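Local coordinates for protein flavodoxin (Methanosarcina acetivorans C2A, PDB 5WID) that binds flavin mononucleotide and, as expected of a flavodoxin, probably serves as an electron-transfer protein, at residues M1-N13 / D31-L45. Numbering follows the deposited sequence.
Sequences MKAIVVYLSTSGN and DVQVISFYDVKLDEL. With FMN (flavin mononucleotide), chain D; ACT (acetate ion), chain F.
K2 of strand 2-8 and Q33 of the parallel strand 31-36 meet on the face of the sheet that also carries I4, V6 and I35. The side chain of Q33 passes from K2 to I4, back to K2 and on to E44. Q33 CB comes no nearer than 4.2 Å to K2 NZ; CG lies 3.7 Å from I4 CD1, and CD and OE1 touch the same methyl. OE1 accepts a hydrogen bond from K2 NZ (3.3 Å), tilted 20° from the carbonyl plane, and NE2 donates to E44 OE2, meeting that oxygen from above the carboxylate. Bonds at both ends probably restrain the rotation of the amide. With an alanine here both amide bonds are lost, and K2 NZ and E44 OE2 would probably be freer to shift, with a gap beside I4 CD1. E44 OE1 in turn accepts from K41 N (2.9 Å) at the start of helix 42-47.

These strands are the first two of the flavodoxin-like fold, joined through helix 13-27 in a beta-alpha-beta crossover and tied by a ladder from D31 N to M1 O through F37 N to Y7 O. On the same face, I4 CG1 lies anti to the backbone nitrogen (chi1 -177°), and with chi2 at 146° CD1 comes within 3.5 Å of V40 CG2; the L45 side chain crosses those of I4 and V6 at about a right angle, its CD2 touching the CG2 of each, and F69 of helix 64-76 covers V6, V40 and L45.

S36 CA sits over the Y7 ring face, 4.0 Å from its centroid, and L8 CD1 packs against F37 CE1. Strand 2-8 then runs into the loop that holds the FMN phosphate, where S9 OG, T10 N and S11 OG donate to its oxygens.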
loop_
_atom_site.group_PDB
_atom_site.type_symbol
_atom_site.label_atom_id
_atom_site.label_comp_id
_atom_site.label_asym_id
_atom_site.label_seq_id
_atom_site.Cartn_x
_atom_site.Cartn_y
_atom_site.Cartn_z
ATOM N N MET A 1 -0.860 -14.462 11.053
ATOM C CA MET A 1 -0.152 -13.897 9.908
ATOM C C MET A 1 -0.237 -12.375 9.942
ATOM O O MET A 1 -0.919 -11.816 10.801
ATOM C CB MET A 1 -0.712 -14.462 8.609
ATOM C CG MET A 1 -0.157 -15.851 8.296
ATOM S SD MET A 1 -0.852 -16.578 6.807
ATOM C CE MET A 1 -2.581 -16.660 7.280
ATOM N N LYS A 2 0.441 -11.698 9.011
ATOM C CA LYS A 2 0.782 -10.295 9.217
ATOM C C LYS A 2 0.788 -9.537 7.898
ATOM O O LYS A 2 1.319 -10.017 6.895
ATOM C CB LYS A 2 2.153 -10.184 9.898
ATOM C CG LYS A 2 2.655 -8.773 10.112
ATOM C CD LYS A 2 1.702 -7.972 10.973
ATOM C CE LYS A 2 2.372 -6.711 11.479
ATOM N NZ LYS A 2 3.350 -6.193 10.484
ATOM N N ALA A 3 0.185 -8.350 7.906
ATOM C CA ALA A 3 0.222 -7.452 6.765
ATOM C C ALA A 3 0.847 -6.135 7.194
ATOM O O ALA A 3 0.793 -5.757 8.369
ATOM C CB ALA A 3 -1.179 -7.187 6.199
ATOM N N ILE A 4 1.429 -5.426 6.237
ATOM C CA ILE A 4 1.983 -4.107 6.499
ATOM C C ILE A 4 1.466 -3.155 5.427
ATOM O O ILE A 4 1.404 -3.516 4.248
ATOM C CB ILE A 4 3.525 -4.145 6.562
ATOM C CG1 ILE A 4 4.104 -2.778 6.912
ATOM C CG2 ILE A 4 4.135 -4.653 5.273
ATOM C CD1 ILE A 4 5.372 -2.913 7.753
ATOM N N VAL A 5 1.020 -1.975 5.852
ATOM C CA VAL A 5 0.515 -0.936 4.952
ATOM C C VAL A 5 1.481 0.239 5.071
ATOM O O VAL A 5 1.531 0.899 6.117
ATOM C CB VAL A 5 -0.918 -0.506 5.292
ATOM C CG1 VAL A 5 -1.416 0.514 4.256
ATOM C CG2 VAL A 5 -1.867 -1.727 5.400
ATOM N N VAL A 6 2.263 0.480 4.019
ATOM C CA VAL A 6 3.351 1.459 4.022
ATOM C C VAL A 6 2.948 2.610 3.114
ATOM O O VAL A 6 2.461 2.369 2.007
ATOM C CB VAL A 6 4.666 0.836 3.512
ATOM C CG1 VAL A 6 5.810 1.881 3.543
ATOM C CG2 VAL A 6 5.015 -0.415 4.294
ATOM N N TYR A 7 3.190 3.851 3.546
ATOM C CA TYR A 7 2.700 4.977 2.747
ATOM C C TYR A 7 3.652 6.168 2.806
ATOM O O TYR A 7 4.446 6.331 3.740
ATOM C CB TYR A 7 1.292 5.422 3.201
ATOM C CG TYR A 7 1.282 5.900 4.627
ATOM C CD1 TYR A 7 1.129 5.005 5.683
ATOM C CD2 TYR A 7 1.480 7.245 4.927
ATOM C CE1 TYR A 7 1.159 5.442 6.998
ATOM C CE2 TYR A 7 1.518 7.690 6.240
ATOM C CZ TYR A 7 1.356 6.782 7.271
ATOM O OH TYR A 7 1.385 7.211 8.583
ATOM N N LEU A 8 3.548 7.001 1.770
ATOM C CA LEU A 8 4.089 8.354 1.750
ATOM C C LEU A 8 2.916 9.305 1.590
ATOM O O LEU A 8 2.069 9.101 0.714
ATOM C CB LEU A 8 5.080 8.558 0.597
ATOM C CG LEU A 8 5.796 9.917 0.567
ATOM C CD1 LEU A 8 7.205 9.787 -0.038
ATOM C CD2 LEU A 8 4.977 10.948 -0.228
ATOM N N SER A 9 2.890 10.373 2.394
ATOM C CA SER A 9 1.801 11.335 2.295
ATOM C C SER A 9 2.331 12.724 2.606
ATOM O O SER A 9 3.069 12.884 3.581
ATOM C CB SER A 9 0.668 10.956 3.266
ATOM O OG SER A 9 -0.461 11.796 3.088
ATOM N N THR A 10 1.947 13.717 1.794
ATOM C CA THR A 10 2.413 15.091 1.987
ATOM C C THR A 10 1.419 15.971 2.736
ATOM O O THR A 10 1.828 16.943 3.383
ATOM C CB THR A 10 2.736 15.762 0.636
ATOM O OG1 THR A 10 1.537 15.970 -0.122
ATOM C CG2 THR A 10 3.714 14.901 -0.183
ATOM N N SER A 11 0.127 15.664 2.668
ATOM C CA SER A 11 -0.884 16.463 3.338
ATOM C C SER A 11 -1.878 15.615 4.115
ATOM O O SER A 11 -2.830 16.170 4.672
ATOM C CB SER A 11 -1.643 17.345 2.325
ATOM O OG SER A 11 -2.657 16.619 1.612
ATOM N N GLY A 12 -1.703 14.293 4.147
ATOM C CA GLY A 12 -2.549 13.420 4.940
ATOM C C GLY A 12 -3.522 12.556 4.158
ATOM O O GLY A 12 -4.137 11.661 4.754
ATOM N N ASN A 13 -3.677 12.762 2.853
ATOM C CA ASN A 13 -4.744 12.053 2.147
ATOM C C ASN A 13 -4.405 10.576 1.957
ATOM O O ASN A 13 -5.223 9.698 2.259
ATOM C CB ASN A 13 -5.026 12.737 0.806
ATOM C CG ASN A 13 -5.655 14.119 0.985
ATOM O OD1 ASN A 13 -6.322 14.397 2.004
ATOM N ND2 ASN A 13 -5.438 14.998 0.006
ATOM N N ASP A 31 -3.121 -9.572 11.733
ATOM C CA ASP A 31 -2.252 -8.564 12.326
ATOM C C ASP A 31 -1.791 -7.585 11.256
ATOM O O ASP A 31 -1.509 -7.973 10.119
ATOM C CB ASP A 31 -1.038 -9.220 12.983
ATOM C CG ASP A 31 -1.403 -10.022 14.212
ATOM O OD1 ASP A 31 -2.397 -9.667 14.880
ATOM O OD2 ASP A 31 -0.691 -11.003 14.513
ATOM N N VAL A 32 -1.723 -6.305 11.614
ATOM C CA VAL A 32 -1.352 -5.290 10.635
ATOM C C VAL A 32 -0.639 -4.150 11.340
ATOM O O VAL A 32 -0.907 -3.841 12.505
ATOM C CB VAL A 32 -2.589 -4.782 9.853
ATOM C CG1 VAL A 32 -3.575 -4.119 10.784
ATOM C CG2 VAL A 32 -2.180 -3.823 8.736
ATOM N N GLN A 33 0.294 -3.531 10.636
ATOM C CA GLN A 33 0.798 -2.240 11.069
ATOM C C GLN A 33 0.731 -1.282 9.895
ATOM O O GLN A 33 1.027 -1.651 8.755
ATOM C CB GLN A 33 2.213 -2.346 11.681
ATOM C CG GLN A 33 3.408 -2.076 10.814
ATOM C CD GLN A 33 4.698 -2.491 11.521
ATOM O OE1 GLN A 33 5.172 -3.620 11.364
ATOM N NE2 GLN A 33 5.255 -1.586 12.322
ATOM N N VAL A 34 0.254 -0.077 10.178
ATOM C CA VAL A 34 0.147 0.997 9.201
ATOM C C VAL A 34 1.258 1.970 9.541
ATOM O O VAL A 34 1.313 2.478 10.671
ATOM C CB VAL A 34 -1.232 1.674 9.257
ATOM C CG1 VAL A 34 -1.292 2.849 8.279
ATOM C CG2 VAL A 34 -2.325 0.641 8.967
ATOM N N ILE A 35 2.168 2.196 8.603
ATOM C CA ILE A 35 3.415 2.864 8.957
ATOM C C ILE A 35 3.928 3.667 7.771
ATOM O O ILE A 35 3.869 3.232 6.616
ATOM C CB ILE A 35 4.451 1.833 9.461
ATOM C CG1 ILE A 35 5.705 2.523 9.992
ATOM C CG2 ILE A 35 4.765 0.797 8.392
ATOM C CD1 ILE A 35 6.552 1.599 10.855
ATOM N N SER A 36 4.430 4.859 8.071
ATOM C CA SER A 36 5.076 5.668 7.054
ATOM C C SER A 36 6.339 4.976 6.537
ATOM O O SER A 36 7.066 4.313 7.290
ATOM C CB SER A 36 5.385 7.043 7.650
ATOM O OG SER A 36 6.382 7.715 6.925
ATOM N N PHE A 37 6.596 5.116 5.231
ATOM C CA PHE A 37 7.784 4.508 4.628
ATOM C C PHE A 37 9.060 4.887 5.369
ATOM O O PHE A 37 10.020 4.109 5.403
ATOM C CB PHE A 37 7.923 4.938 3.160
ATOM C CG PHE A 37 8.524 6.315 3.009
ATOM C CD1 PHE A 37 7.754 7.441 3.252
ATOM C CD2 PHE A 37 9.873 6.478 2.723
ATOM C CE1 PHE A 37 8.315 8.720 3.187
ATOM C CE2 PHE A 37 10.435 7.747 2.650
ATOM C CZ PHE A 37 9.647 8.870 2.875
ATOM N N TYR A 38 9.108 6.099 5.923
ATOM C CA TYR A 38 10.312 6.571 6.593
ATOM C C TYR A 38 10.627 5.747 7.834
ATOM O O TYR A 38 11.802 5.581 8.184
ATOM C CB TYR A 38 10.128 8.047 6.957
ATOM C CG TYR A 38 11.315 8.633 7.649
ATOM C CD1 TYR A 38 12.517 8.819 6.971
ATOM C CD2 TYR A 38 11.249 8.988 8.990
ATOM C CE1 TYR A 38 13.622 9.350 7.615
ATOM C CE2 TYR A 38 12.349 9.509 9.636
ATOM C CZ TYR A 38 13.527 9.689 8.949
ATOM O OH TYR A 38 14.609 10.220 9.613
ATOM N N ASP A 39 9.599 5.238 8.516
ATOM C CA ASP A 39 9.794 4.555 9.794
ATOM C C ASP A 39 9.866 3.040 9.678
ATOM O O ASP A 39 10.223 2.378 10.658
ATOM C CB ASP A 39 8.667 4.908 10.774
ATOM C CG ASP A 39 8.661 6.380 11.149
ATOM O OD1 ASP A 39 9.753 6.939 11.373
ATOM O OD2 ASP A 39 7.564 6.957 11.209
ATOM N N VAL A 40 9.542 2.475 8.534
ATOM C CA VAL A 40 9.439 1.022 8.458
ATOM C C VAL A 40 10.838 0.409 8.429
ATOM O O VAL A 40 11.794 0.983 7.890
ATOM C CB VAL A 40 8.577 0.614 7.241
ATOM C CG1 VAL A 40 9.279 0.935 5.969
ATOM C CG2 VAL A 40 8.206 -0.863 7.318
ATOM N N LYS A 41 10.967 -0.755 9.058
ATOM C CA LYS A 41 12.216 -1.500 9.096
ATOM C C LYS A 41 12.204 -2.592 8.038
ATOM O O LYS A 41 11.159 -3.170 7.739
ATOM C CB LYS A 41 12.435 -2.153 10.456
ATOM C CG LYS A 41 12.490 -1.204 11.627
ATOM C CD LYS A 41 12.576 -2.029 12.897
ATOM C CE LYS A 41 12.455 -1.168 14.118
ATOM N NZ LYS A 41 11.033 -1.053 14.554
ATOM N N LEU A 42 13.389 -2.897 7.508
ATOM C CA LEU A 42 13.511 -3.990 6.547
ATOM C C LEU A 42 12.909 -5.280 7.092
ATOM O O LEU A 42 12.164 -5.975 6.389
ATOM C CB LEU A 42 14.984 -4.193 6.181
ATOM C CG LEU A 42 15.265 -5.310 5.178
ATOM C CD1 LEU A 42 14.551 -5.022 3.872
ATOM C CD2 LEU A 42 16.770 -5.492 4.962
ATOM N N ASP A 43 13.210 -5.613 8.353
ATOM C CA ASP A 43 12.684 -6.848 8.935
ATOM C C ASP A 43 11.163 -6.867 8.972
ATOM O O ASP A 43 10.559 -7.944 8.890
ATOM C CB ASP A 43 13.218 -7.054 10.357
ATOM C CG ASP A 43 14.649 -7.541 10.379
ATOM O OD1 ASP A 43 15.309 -7.374 11.423
ATOM O OD2 ASP A 43 15.110 -8.103 9.363
ATOM N N GLU A 44 10.527 -5.703 9.131
ATOM C CA GLU A 44 9.065 -5.674 9.146
ATOM C C GLU A 44 8.490 -6.041 7.783
ATOM O O GLU A 44 7.443 -6.693 7.701
ATOM C CB GLU A 44 8.575 -4.297 9.599
ATOM C CG GLU A 44 8.910 -4.040 11.067
ATOM C CD GLU A 44 8.598 -2.626 11.529
ATOM O OE1 GLU A 44 8.820 -1.667 10.762
ATOM O OE2 GLU A 44 8.144 -2.483 12.684
ATOM N N LEU A 45 9.157 -5.626 6.700
ATOM C CA LEU A 45 8.737 -6.041 5.364
ATOM C C LEU A 45 8.953 -7.539 5.166
ATOM O O LEU A 45 8.078 -8.234 4.636
ATOM C CB LEU A 45 9.514 -5.251 4.303
ATOM C CG LEU A 45 9.233 -3.746 4.218
ATOM C CD1 LEU A 45 10.130 -3.097 3.169
ATOM C CD2 LEU A 45 7.778 -3.485 3.918
HETATM N N1 FMN D . -1.819 15.041 -8.690
HETATM C C2 FMN D . -1.785 14.322 -9.861
HETATM O O2 FMN D . -2.694 13.526 -10.113
HETATM N N3 FMN D . -0.738 14.490 -10.752
HETATM C C4 FMN D . 0.288 15.358 -10.481
HETATM O O4 FMN D . 1.211 15.466 -11.304
HETATM C C4A FMN D . 0.248 16.098 -9.296
HETATM N N5 FMN D . 1.248 16.998 -8.993
HETATM C C5A FMN D . 1.195 17.724 -7.819
HETATM C C6 FMN D . 2.215 18.633 -7.543
HETATM C C7 FMN D . 2.180 19.369 -6.369
HETATM C C7M FMN D . 3.296 20.343 -6.091
HETATM C C8 FMN D . 1.124 19.214 -5.475
HETATM C C8M FMN D . 1.075 20.013 -4.202
HETATM C C9 FMN D . 0.095 18.306 -5.751
HETATM C C9A FMN D . 0.137 17.564 -6.927
HETATM N N10 FMN D . -0.867 16.655 -7.220
HETATM C C10 FMN D . -0.815 15.936 -8.401
HETATM C "C1'" FMN D . -2.027 16.474 -6.296
HETATM C "C2'" FMN D . -1.755 15.532 -5.124
HETATM O "O2'" FMN D . -1.445 14.214 -5.542
HETATM C "C3'" FMN D . -3.032 15.507 -4.290
HETATM O "O3'" FMN D . -3.200 16.773 -3.677
HETATM C "C4'" FMN D . -3.071 14.399 -3.234
HETATM O "O4'" FMN D . -4.363 14.414 -2.656
HETATM C "C5'" FMN D . -2.009 14.554 -2.143
HETATM O "O5'" FMN D . -2.103 13.416 -1.301
HETATM P P FMN D . -1.184 13.298 0.011
HETATM O O1P FMN D . -1.247 11.855 0.447
HETATM O O2P FMN D . 0.235 13.671 -0.368
HETATM O O3P FMN D . -1.738 14.221 1.061
HETATM C C ACT F . 3.402 9.556 9.872
HETATM O O ACT F . 4.348 10.381 9.754
HETATM O OXT ACT F . 2.586 9.440 8.917
HETATM C CH3 ACT F . 3.244 8.755 11.113
HETATM O O HOH W 1 1.458 -12.732 12.857
HETATM O O HOH W 2 5.606 -7.025 9.788
HETATM O O HOH W 3 4.509 9.349 4.891
#